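Local coordinates for neuraminidase (Influenza A virus, PDB 4GDI), which forms a homotetramer of calcium-binding, neuraminidase-like beta-propellers whose removal of terminal sialic acids is only predicted, the putative active site being diverged, at residues E151-E156 and C202-N207; F323-G328 and Q335-W340. All coordinates share one frame; numbering follows the deposited sequence.

Contact 1. Residues E151-E156 and C202-N207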
ATOM      1  N   GLU A 151      -3.082   2.487  25.555  1.00 19.90           N
ATOM      2  CA  GLU A 151      -4.185   3.218  24.950  1.00 19.20           C
ATOM      3  C   GLU A 151      -4.958   4.006  25.976  1.00 21.38           C
ATOM      4  O   GLU A 151      -5.135   3.566  27.117  1.00 22.76           O
ATOM      5  CB  GLU A 151      -5.139   2.301  24.167  1.00 18.67           C
ATOM      6  CG  GLU A 151      -6.050   1.406  24.981  1.00 20.07           C
ATOM      7  CD  GLU A 151      -7.083   0.677  24.090  1.00 28.24           C
ATOM      8  OE1 GLU A 151      -7.151   0.999  22.883  1.00 21.16           O
ATOM      9  OE2 GLU A 151      -7.816  -0.209  24.580  1.00 23.28           O
ATOM     10  N   CYS A 152      -5.433   5.175  25.559  1.00 22.58           N
ATOM     11  CA  CYS A 152      -6.354   5.926  26.392  1.00 18.98           C
ATOM     12  C   CYS A 152      -7.754   5.308  26.243  1.00 23.99           C
ATOM     13  O   CYS A 152      -7.970   4.428  25.416  1.00 22.29           O
ATOM     14  CB  CYS A 152      -6.309   7.445  26.101  1.00 16.77           C
ATOM     15  SG  CYS A 152      -6.104   7.964  24.399  1.00 22.07           S
ATOM     16  N   ILE A 153      -8.684   5.739  27.076  1.00 20.35           N
ATOM     17  CA  ILE A 153      -9.970   5.080  27.178  1.00 16.91           C
ATOM     18  C   ILE A 153     -11.099   6.011  26.755  1.00 22.27           C
ATOM     19  O   ILE A 153     -11.303   7.064  27.375  1.00 23.44           O
ATOM     20  CB  ILE A 153     -10.232   4.628  28.634  1.00 21.55           C
ATOM     21  CG1 ILE A 153      -9.189   3.604  29.077  1.00 23.16           C
ATOM     22  CG2 ILE A 153     -11.602   4.021  28.763  1.00 24.57           C
ATOM     23  CD1 ILE A 153      -9.080   2.400  28.133  1.00 30.93           C
ATOM     24  N   CYS A 154     -11.833   5.623  25.710  1.00 22.23           N
ATOM     25  CA  CYS A 154     -12.968   6.428  25.212  1.00 23.00           C
ATOM     26  C   CYS A 154     -14.319   5.791  25.542  1.00 28.15           C
ATOM     27  O   CYS A 154     -14.514   4.592  25.368  1.00 27.03           O
ATOM     28  CB  CYS A 154     -12.851   6.653  23.706  1.00 22.39           C
ATOM     29  SG  CYS A 154     -11.408   7.599  23.206  1.00 28.67           S
ATOM     30  N   ILE A 155     -15.231   6.610  26.057  1.00 22.30           N
ATOM     31  CA  ILE A 155     -16.593   6.200  26.357  1.00 24.48           C
ATOM     32  C   ILE A 155     -17.555   7.269  25.839  1.00 23.51           C
ATOM     33  O   ILE A 155     -17.540   8.397  26.324  1.00 26.25           O
ATOM     34  CB  ILE A 155     -16.844   6.084  27.874  1.00 30.89           C
ATOM     35  CG1 ILE A 155     -15.830   5.169  28.533  1.00 28.57           C
ATOM     36  CG2 ILE A 155     -18.244   5.538  28.152  1.00 26.51           C
ATOM     37  CD1 ILE A 155     -15.988   5.136  30.025  1.00 25.43           C
ATOM     38  N   GLU A 156     -18.368   6.922  24.848  1.00 28.39           N
ATOM     39  CA  GLU A 156     -19.381   7.846  24.332  1.00 33.15           C
ATOM     40  C   GLU A 156     -18.801   9.214  23.991  1.00 25.26           C
ATOM     41  O   GLU A 156     -19.416  10.217  24.263  1.00 28.65           O
ATOM     42  CB  GLU A 156     -20.511   8.027  25.361  1.00 31.39           C
ATOM     43  CG  GLU A 156     -21.379   6.791  25.552  1.00 52.53           C
ATOM     44  CD  GLU A 156     -21.934   6.649  26.971  1.00 76.95           C
ATOM     45  OE1 GLU A 156     -21.720   7.558  27.804  1.00 82.68           O
ATOM     46  OE2 GLU A 156     -22.577   5.614  27.255  1.00 73.13           O
ATOM     47  N   CYS A 202      -5.135   0.449  30.951  1.00 21.89           N
ATOM     48  CA  CYS A 202      -6.544   0.547  31.338  1.00 17.33           C
ATOM     49  C   CYS A 202      -7.474  -0.147  30.345  1.00 21.00           C
ATOM     50  O   CYS A 202      -7.104  -0.395  29.191  1.00 23.97           O
ATOM     51  CB  CYS A 202      -6.972   2.023  31.382  1.00 18.73           C
ATOM     52  SG  CYS A 202      -5.957   3.180  32.350  1.00 25.15           S
ATOM     53  N   TYR A 203      -8.693  -0.426  30.802  1.00 19.12           N
ATOM     54  CA  TYR A 203      -9.765  -0.897  29.935  1.00 18.81           C
ATOM     55  C   TYR A 203     -11.049  -0.307  30.489  1.00 22.27           C
ATOM     56  O   TYR A 203     -11.044   0.274  31.578  1.00 22.16           O
ATOM     57  CB  TYR A 203      -9.829  -2.426  29.873  1.00 18.42           C
ATOM     58  CG  TYR A 203     -10.119  -3.071  31.196  1.00 17.04           C
ATOM     59  CD1 TYR A 203      -9.085  -3.393  32.073  1.00 22.40           C
ATOM     60  CD2 TYR A 203     -11.424  -3.361  31.579  1.00 25.75           C
ATOM     61  CE1 TYR A 203      -9.343  -3.990  33.298  1.00 16.43           C
ATOM     62  CE2 TYR A 203     -11.695  -3.964  32.801  1.00 25.94           C
ATOM     63  CZ  TYR A 203     -10.645  -4.268  33.654  1.00 20.66           C
ATOM     64  OH  TYR A 203     -10.907  -4.849  34.862  1.00 19.93           O
ATOM     65  N   THR A 204     -12.135  -0.414  29.730  1.00 20.22           N
ATOM     66  CA  THR A 204     -13.420   0.085  30.196  1.00 24.87           C
ATOM     67  C   THR A 204     -14.523  -0.971  30.092  1.00 24.83           C
ATOM     68  O   THR A 204     -14.548  -1.786  29.169  1.00 24.56           O
ATOM     69  CB  THR A 204     -13.851   1.334  29.425  1.00 25.19           C
ATOM     70  OG1 THR A 204     -15.090   1.812  29.968  1.00 29.45           O
ATOM     71  CG2 THR A 204     -14.024   1.024  27.955  1.00 21.89           C
ATOM     72  N   ILE A 205     -15.421  -0.956  31.069  1.00 29.30           N
ATOM     73  CA  ILE A 205     -16.570  -1.860  31.082  1.00 30.24           C
ATOM     74  C   ILE A 205     -17.658  -1.280  31.977  1.00 49.96           C
ATOM     75  O   ILE A 205     -17.347  -0.682  33.011  1.00 36.52           O
ATOM     76  CB  ILE A 205     -16.186  -3.263  31.594  1.00 35.96           C
ATOM     77  CG1 ILE A 205     -17.283  -4.283  31.255  1.00 48.73           C
ATOM     78  CG2 ILE A 205     -15.941  -3.244  33.097  1.00 50.72           C
ATOM     79  CD1 ILE A 205     -17.531  -4.456  29.760  1.00 50.16           C
ATOM     80  N   ASN A 206     -18.921  -1.508  31.598  1.00 69.87           N
ATOM     81  CA  ASN A 206     -20.092  -0.760  32.105  1.00 66.26           C
ATOM     82  C   ASN A 206     -19.786   0.610  32.715  1.00 47.36           C
ATOM     83  O   ASN A 206     -19.911   0.804  33.921  1.00 49.81           O
ATOM     84  CB  ASN A 206     -20.977  -1.586  33.071  1.00 74.41           C
ATOM     85  CG  ASN A 206     -20.286  -2.812  33.636  1.00 71.86           C
ATOM     86  OD1 ASN A 206     -19.286  -2.703  34.347  1.00 75.38           O
ATOM     87  ND2 ASN A 206     -20.855  -3.996  33.362  1.00 53.60           N
ATOM     88  N   ASN A 207     -19.392   1.554  31.861  1.00 52.95           N
ATOM     89  CA  ASN A 207     -19.148   2.947  32.264  1.00 50.52           C
ATOM     90  C   ASN A 207     -18.086   3.196  33.366  1.00 43.60           C
ATOM     91  O   ASN A 207     -17.995   4.297  33.914  1.00 45.41           O
ATOM     92  CB  ASN A 207     -20.474   3.609  32.642  1.00 58.40           C
ATOM     93  CG  ASN A 207     -21.420   3.734  31.451  1.00 69.93           C
ATOM     94  OD1 ASN A 207     -21.365   4.708  30.696  1.00 67.82           O
ATOM     95  ND2 ASN A 207     -22.286   2.738  31.275  1.00 60.49           N
TER
HETATM   96  O   HOH W   1      -8.146  -1.604  26.898  1.00 20.36           O
HETATM   97  O   HOH W   2      -4.546   1.019  28.164  1.00 22.96           O

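Contact 2. Residues F323-G328 and Q335-W340. With NO3 (nitrate ion), chain V.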
ATOM      1  N   PHE A 323      -3.240  -3.641  28.556  1.00 17.14           N
ATOM      2  CA  PHE A 323      -4.511  -3.958  27.930  1.00 18.95           C
ATOM      3  C   PHE A 323      -4.715  -3.290  26.588  1.00 22.69           C
ATOM      4  O   PHE A 323      -4.214  -2.192  26.341  1.00 17.04           O
ATOM      5  CB  PHE A 323      -5.664  -3.468  28.811  1.00 15.61           C
ATOM      6  CG  PHE A 323      -5.759  -4.148  30.137  1.00 18.84           C
ATOM      7  CD1 PHE A 323      -6.091  -5.484  30.217  1.00 20.94           C
ATOM      8  CD2 PHE A 323      -5.590  -3.419  31.310  1.00 22.58           C
ATOM      9  CE1 PHE A 323      -6.203  -6.100  31.438  1.00 20.50           C
ATOM     10  CE2 PHE A 323      -5.701  -4.025  32.530  1.00 19.87           C
ATOM     11  CZ  PHE A 323      -6.022  -5.369  32.593  1.00 21.41           C
ATOM     12  N   PHE A 324      -5.486  -3.947  25.732  1.00 20.42           N
ATOM     13  CA  PHE A 324      -6.219  -3.237  24.679  1.00 20.37           C
ATOM     14  C   PHE A 324      -7.567  -3.917  24.462  1.00 18.16           C
ATOM     15  O   PHE A 324      -7.757  -5.083  24.833  1.00 21.74           O
ATOM     16  CB  PHE A 324      -5.437  -3.148  23.366  1.00 21.55           C
ATOM     17  CG  PHE A 324      -5.342  -4.454  22.598  1.00 23.31           C
ATOM     18  CD1 PHE A 324      -4.325  -5.358  22.854  1.00 21.33           C
ATOM     19  CD2 PHE A 324      -6.238  -4.734  21.573  1.00 20.07           C
ATOM     20  CE1 PHE A 324      -4.215  -6.540  22.116  1.00 25.40           C
ATOM     21  CE2 PHE A 324      -6.151  -5.913  20.836  1.00 24.34           C
ATOM     22  CZ  PHE A 324      -5.129  -6.816  21.099  1.00 23.08           C
ATOM     23  N   GLN A 325      -8.512  -3.178  23.901  1.00 19.41           N
ATOM     24  CA  GLN A 325      -9.849  -3.725  23.681  1.00 21.69           C
ATOM     25  C   GLN A 325     -10.235  -3.644  22.211  1.00 25.08           C
ATOM     26  O   GLN A 325     -10.198  -2.566  21.613  1.00 22.79           O
ATOM     27  CB  GLN A 325     -10.897  -2.983  24.522  1.00 21.79           C
ATOM     28  CG  GLN A 325     -10.787  -3.220  26.016  1.00 26.29           C
ATOM     29  CD  GLN A 325     -11.810  -2.407  26.792  1.00 22.69           C
ATOM     30  OE1 GLN A 325     -11.721  -1.175  26.858  1.00 22.82           O
ATOM     31  NE2 GLN A 325     -12.796  -3.081  27.347  1.00 25.50           N
ATOM     32  N   PRO A 326     -10.608  -4.792  21.629  1.00 18.75           N
ATOM     33  CA  PRO A 326     -11.201  -4.780  20.288  1.00 28.78           C
ATOM     34  C   PRO A 326     -12.454  -3.920  20.324  1.00 27.82           C
ATOM     35  O   PRO A 326     -13.166  -3.950  21.321  1.00 24.22           O
ATOM     36  CB  PRO A 326     -11.580  -6.243  20.047  1.00 17.41           C
ATOM     37  CG  PRO A 326     -10.791  -7.036  21.041  1.00 36.01           C
ATOM     38  CD  PRO A 326     -10.576  -6.137  22.223  1.00 28.61           C
ATOM     39  N   LYS A 327     -12.720  -3.152  19.279  1.00 28.12           N
ATOM     40  CA  LYS A 327     -13.833  -2.226  19.333  1.00 32.46           C
ATOM     41  C   LYS A 327     -14.895  -2.479  18.277  1.00 33.28           C
ATOM     42  O   LYS A 327     -15.959  -1.866  18.318  1.00 28.43           O
ATOM     43  CB  LYS A 327     -13.319  -0.789  19.233  1.00 28.71           C
ATOM     44  CG  LYS A 327     -12.553  -0.364  20.484  1.00 26.88           C
ATOM     45  CD  LYS A 327     -12.237   1.122  20.511  1.00 25.68           C
ATOM     46  CE  LYS A 327     -11.514   1.466  21.815  1.00 21.82           C
ATOM     47  NZ  LYS A 327     -10.976   2.837  21.788  1.00 25.92           N
ATOM     48  N   GLY A 328     -14.625  -3.388  17.352  1.00 24.77           N
ATOM     49  CA  GLY A 328     -15.533  -3.605  16.234  1.00 25.28           C
ATOM     50  C   GLY A 328     -16.088  -5.007  16.092  1.00 23.11           C
ATOM     51  O   GLY A 328     -16.516  -5.376  15.007  1.00 28.94           O
ATOM     52  N   GLN A 335     -18.149  -7.908  25.617  1.00 24.96           N
ATOM     53  CA  GLN A 335     -16.965  -7.108  25.345  1.00 20.89           C
ATOM     54  C   GLN A 335     -15.699  -7.946  25.565  1.00 22.94           C
ATOM     55  O   GLN A 335     -15.467  -8.490  26.650  1.00 26.27           O
ATOM     56  CB  GLN A 335     -16.967  -5.854  26.219  1.00 27.02           C
ATOM     57  CG  GLN A 335     -15.735  -4.993  26.082  1.00 19.69           C
ATOM     58  CD  GLN A 335     -15.583  -4.445  24.700  1.00 27.64           C
ATOM     59  OE1 GLN A 335     -16.481  -3.779  24.186  1.00 27.07           O
ATOM     60  NE2 GLN A 335     -14.441  -4.720  24.073  1.00 25.42           N
ATOM     61  N   ARG A 336     -14.877  -8.059  24.537  1.00 21.73           N
ATOM     62  CA  ARG A 336     -13.641  -8.827  24.669  1.00 20.77           C
ATOM     63  C   ARG A 336     -12.539  -7.992  25.319  1.00 21.05           C
ATOM     64  O   ARG A 336     -12.541  -6.757  25.256  1.00 22.48           O
ATOM     65  CB  ARG A 336     -13.173  -9.349  23.304  1.00 27.12           C
ATOM     66  CG  ARG A 336     -14.033 -10.480  22.732  1.00 28.24           C
ATOM     67  CD  ARG A 336     -13.291 -11.234  21.630  1.00 28.66           C
ATOM     68  NE  ARG A 336     -12.948 -10.370  20.492  1.00 23.15           N
ATOM     69  CZ  ARG A 336     -11.847 -10.487  19.763  1.00 24.98           C
ATOM     70  NH1 ARG A 336     -10.950 -11.438  20.040  1.00 25.75           N
ATOM     71  NH2 ARG A 336     -11.634  -9.656  18.754  1.00 20.63           N
ATOM     72  N   ILE A 337     -11.572  -8.687  25.911  1.00 23.29           N
ATOM     73  CA  ILE A 337     -10.414  -8.032  26.519  1.00 18.12           C
ATOM     74  C   ILE A 337      -9.156  -8.734  26.023  1.00 22.50           C
ATOM     75  O   ILE A 337      -9.119  -9.970  25.893  1.00 24.61           O
ATOM     76  CB  ILE A 337     -10.488  -8.044  28.078  1.00 23.93           C
ATOM     77  CG1 ILE A 337      -9.317  -7.268  28.692  1.00 24.51           C
ATOM     78  CG2 ILE A 337     -10.514  -9.455  28.625  1.00 25.09           C
ATOM     79  CD1 ILE A 337      -9.294  -5.801  28.313  1.00 26.50           C
ATOM     80  N   CYS A 338      -8.135  -7.946  25.708  1.00 20.61           N
ATOM     81  CA  CYS A 338      -6.891  -8.507  25.196  1.00 25.01           C
ATOM     82  C   CYS A 338      -5.734  -7.843  25.916  1.00 24.62           C
ATOM     83  O   CYS A 338      -5.912  -6.836  26.602  1.00 19.88           O
ATOM     84  CB  CYS A 338      -6.761  -8.252  23.685  1.00 22.69           C
ATOM     85  SG  CYS A 338      -8.108  -8.850  22.626  1.00 23.71           S
ATOM     86  N   PHE A 339      -4.539  -8.402  25.775  1.00 20.36           N
ATOM     87  CA  PHE A 339      -3.375  -7.690  26.260  1.00 18.21           C
ATOM     88  C   PHE A 339      -2.255  -7.792  25.252  1.00 19.68           C
ATOM     89  O   PHE A 339      -2.240  -8.690  24.405  1.00 18.15           O
ATOM     90  CB  PHE A 339      -2.944  -8.187  27.651  1.00 20.21           C
ATOM     91  CG  PHE A 339      -2.471  -9.627  27.685  1.00 23.23           C
ATOM     92  CD1 PHE A 339      -1.144  -9.943  27.461  1.00 20.98           C
ATOM     93  CD2 PHE A 339      -3.354 -10.653  27.989  1.00 25.44           C
ATOM     94  CE1 PHE A 339      -0.712 -11.263  27.506  1.00 21.93           C
ATOM     95  CE2 PHE A 339      -2.930 -11.975  28.038  1.00 24.24           C
ATOM     96  CZ  PHE A 339      -1.603 -12.276  27.800  1.00 28.16           C
ATOM     97  N   TRP A 340      -1.339  -6.830  25.308  1.00 19.07           N
ATOM     98  CA  TRP A 340      -0.136  -6.888  24.501  1.00 18.44           C
ATOM     99  C   TRP A 340       1.027  -7.202  25.447  1.00 19.10           C
ATOM    100  O   TRP A 340       0.965  -6.908  26.651  1.00 22.27           O
ATOM    101  CB  TRP A 340       0.086  -5.579  23.720  1.00 18.75           C
ATOM    102  CG  TRP A 340      -0.012  -4.301  24.561  1.00 18.47           C
ATOM    103  CD1 TRP A 340      -1.087  -3.465  24.659  1.00 23.71           C
ATOM    104  CD2 TRP A 340       1.007  -3.737  25.401  1.00 17.56           C
ATOM    105  NE1 TRP A 340      -0.807  -2.425  25.508  1.00 22.78           N
ATOM    106  CE2 TRP A 340       0.476  -2.569  25.977  1.00 21.05           C
ATOM    107  CE3 TRP A 340       2.319  -4.110  25.723  1.00 19.80           C
ATOM    108  CZ2 TRP A 340       1.207  -1.772  26.858  1.00 19.19           C
ATOM    109  CZ3 TRP A 340       3.032  -3.323  26.591  1.00 15.88           C
ATOM    110  CH2 TRP A 340       2.483  -2.171  27.149  1.00 19.24           C
TER
HETATM  111  N   NO3 V 513      -8.655 -11.005  17.260  1.00 37.37           N
HETATM  112  O1  NO3 V 513      -8.714 -10.291  18.459  1.00 50.20           O
HETATM  113  O2  NO3 V 513      -7.433 -11.217  16.601  1.00 46.63           O
HETATM  114  O3  NO3 V 513      -9.811 -11.532  16.704  1.00 49.06           O
HETATM  115  O   HOH W   3      -2.937  -0.423  24.733  1.00 18.49           O
HETATM  116  O   HOH W   4     -16.932  -3.056  21.455  1.00 27.01           O

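Contact 1. Residues E151-E156 and C202-N207
Ile153 packs its branched side chain against Cys202, the Tyr203 backbone and the Thr204 side chain, where strands 153-155 and 202-205 run almost side by side. Their axes come within 7.3 Å and diverge by only 17°, but the strands meet through side chains and water rather than through a backbone ladder. With chi1 at -63°, the two branches of Ile153 divide the work. CG1 touches CB of Cys202 at 3.6 Å and carries CD1 over the Cys202 carbonyl and the Tyr203 CA, while CG2 lies against CB of Thr204, also at 3.6 Å. Ile155 continues the row, its extended side chain bringing CD1 to 3.4 Å from Thr204 OG1. That hydroxyl is buried in an apolar setting but has a polar partner in Leu208 O.

Before Ile153 the fit gives way to solvent molecules. One water donates to Glu151 OE2 at 2.7 Å and to Cys202 O at 2.8 Å; a second accepts from Cys202 N at 2.9 Å and lies within bonding distance of Glu151 O, one of several acceptors competing for its protons. The chains are thus joined by a hydrated, yet buried, seam, and Ser47 OG holds the other carboxylate oxygen of Glu151. The opposite end, by contrast, is loose and partly solvent-exposed. Glu156 and Asn207 cross there at about a right angle, with OE2 and OD1 3.8 Å apart and the carboxylate and amide planes turned by 52°. Glu156 instead directs OE1 to a salt bridge with Lys229.

Disulfides Cys154-Cys159 and Cys202-Cys211 tie each strand to the next one in its own four-stranded sheet. First strands of successive antiparallel sheets, nearly parallel with largely apolar side chains packed between them, are typical of neighbouring blades in a beta-propeller.

Contact 2. Residues F323-G328 and Q335-W340
At the end of the antiparallel ladder between strands 317-324 and 338-346 of a propeller blade, Phe324 and Cys338 form a hydrogen-bonded pair. Phe324 N donates to Cys338 O at 3.0 Å, Cys338 N returns the bond to Phe324 O, and Phe323 faces Phe339 as the adjoining non-hydrogen-bonded pair. On the Phe324 face of the sheet a CH-pi contact forms: Cys338 CB sits 3.5 Å from the centroid of the Phe324 ring, 20° off its normal. The edge of the same ring meets the backbone of Phe339 and Trp340. Cys338 SG, joined to Cys360, continues past the ring to Pro326 CG at 3.6 Å. Phe323, on the other face, packs CD1 against the CD1 methyl of Ile337.

Beyond the ladder, where both segments have left the sheet, side chains bridge them. Gln335 leaves its backbone with CG opposite N (chi1 176°) and then bends at chi2 (63°), which turns its amide into the gap between the two segments. NE2 uses both hydrogens, giving one to Pro326 O at 3.1 Å and the other to Arg336 O at 3.0 Å. Both acceptors lie close to the amide plane, fixing its rotation. Pro326 CG lies over one face of the Arg336 guanidinium, displaced toward NH2; NH1 and NH2 both grip O1 of a nitrate ion, probably from the crystallisation liquor, each at 3.0 Å. Arg336 NE pairs with Asp329, and the nitrate also bonds Val133 N of a neighbouring subunit.

A water links Phe323 O to Trp340 NE1. Strands 352-362 and 20-25 complete the blade, so both ends of the chain share one sheet, as in the ring closure of beta-propellers.

Contacts 1 and 2 have centres about 10 Å apart and meet directly through Gln325 and Phe323. Gln325 bonds to both segments of contact 1: its NE2 probably donates to Thr204 O at 2.8 Å, and its backbone N probably donates to Glu151 OE2 at 3.1 Å. Phe323 packs CB 3.4 Å from Cys202 O and sets its ring edge-to-face with that of Tyr203. Segments 151-156, 202-207 and 323-328, from three different sheets, therefore converge in the interior of the propeller. Towards the metal sites, Ile155 is about 8 Å, side chain to side chain, from Glu178 of a calcium site that is empty in this chain.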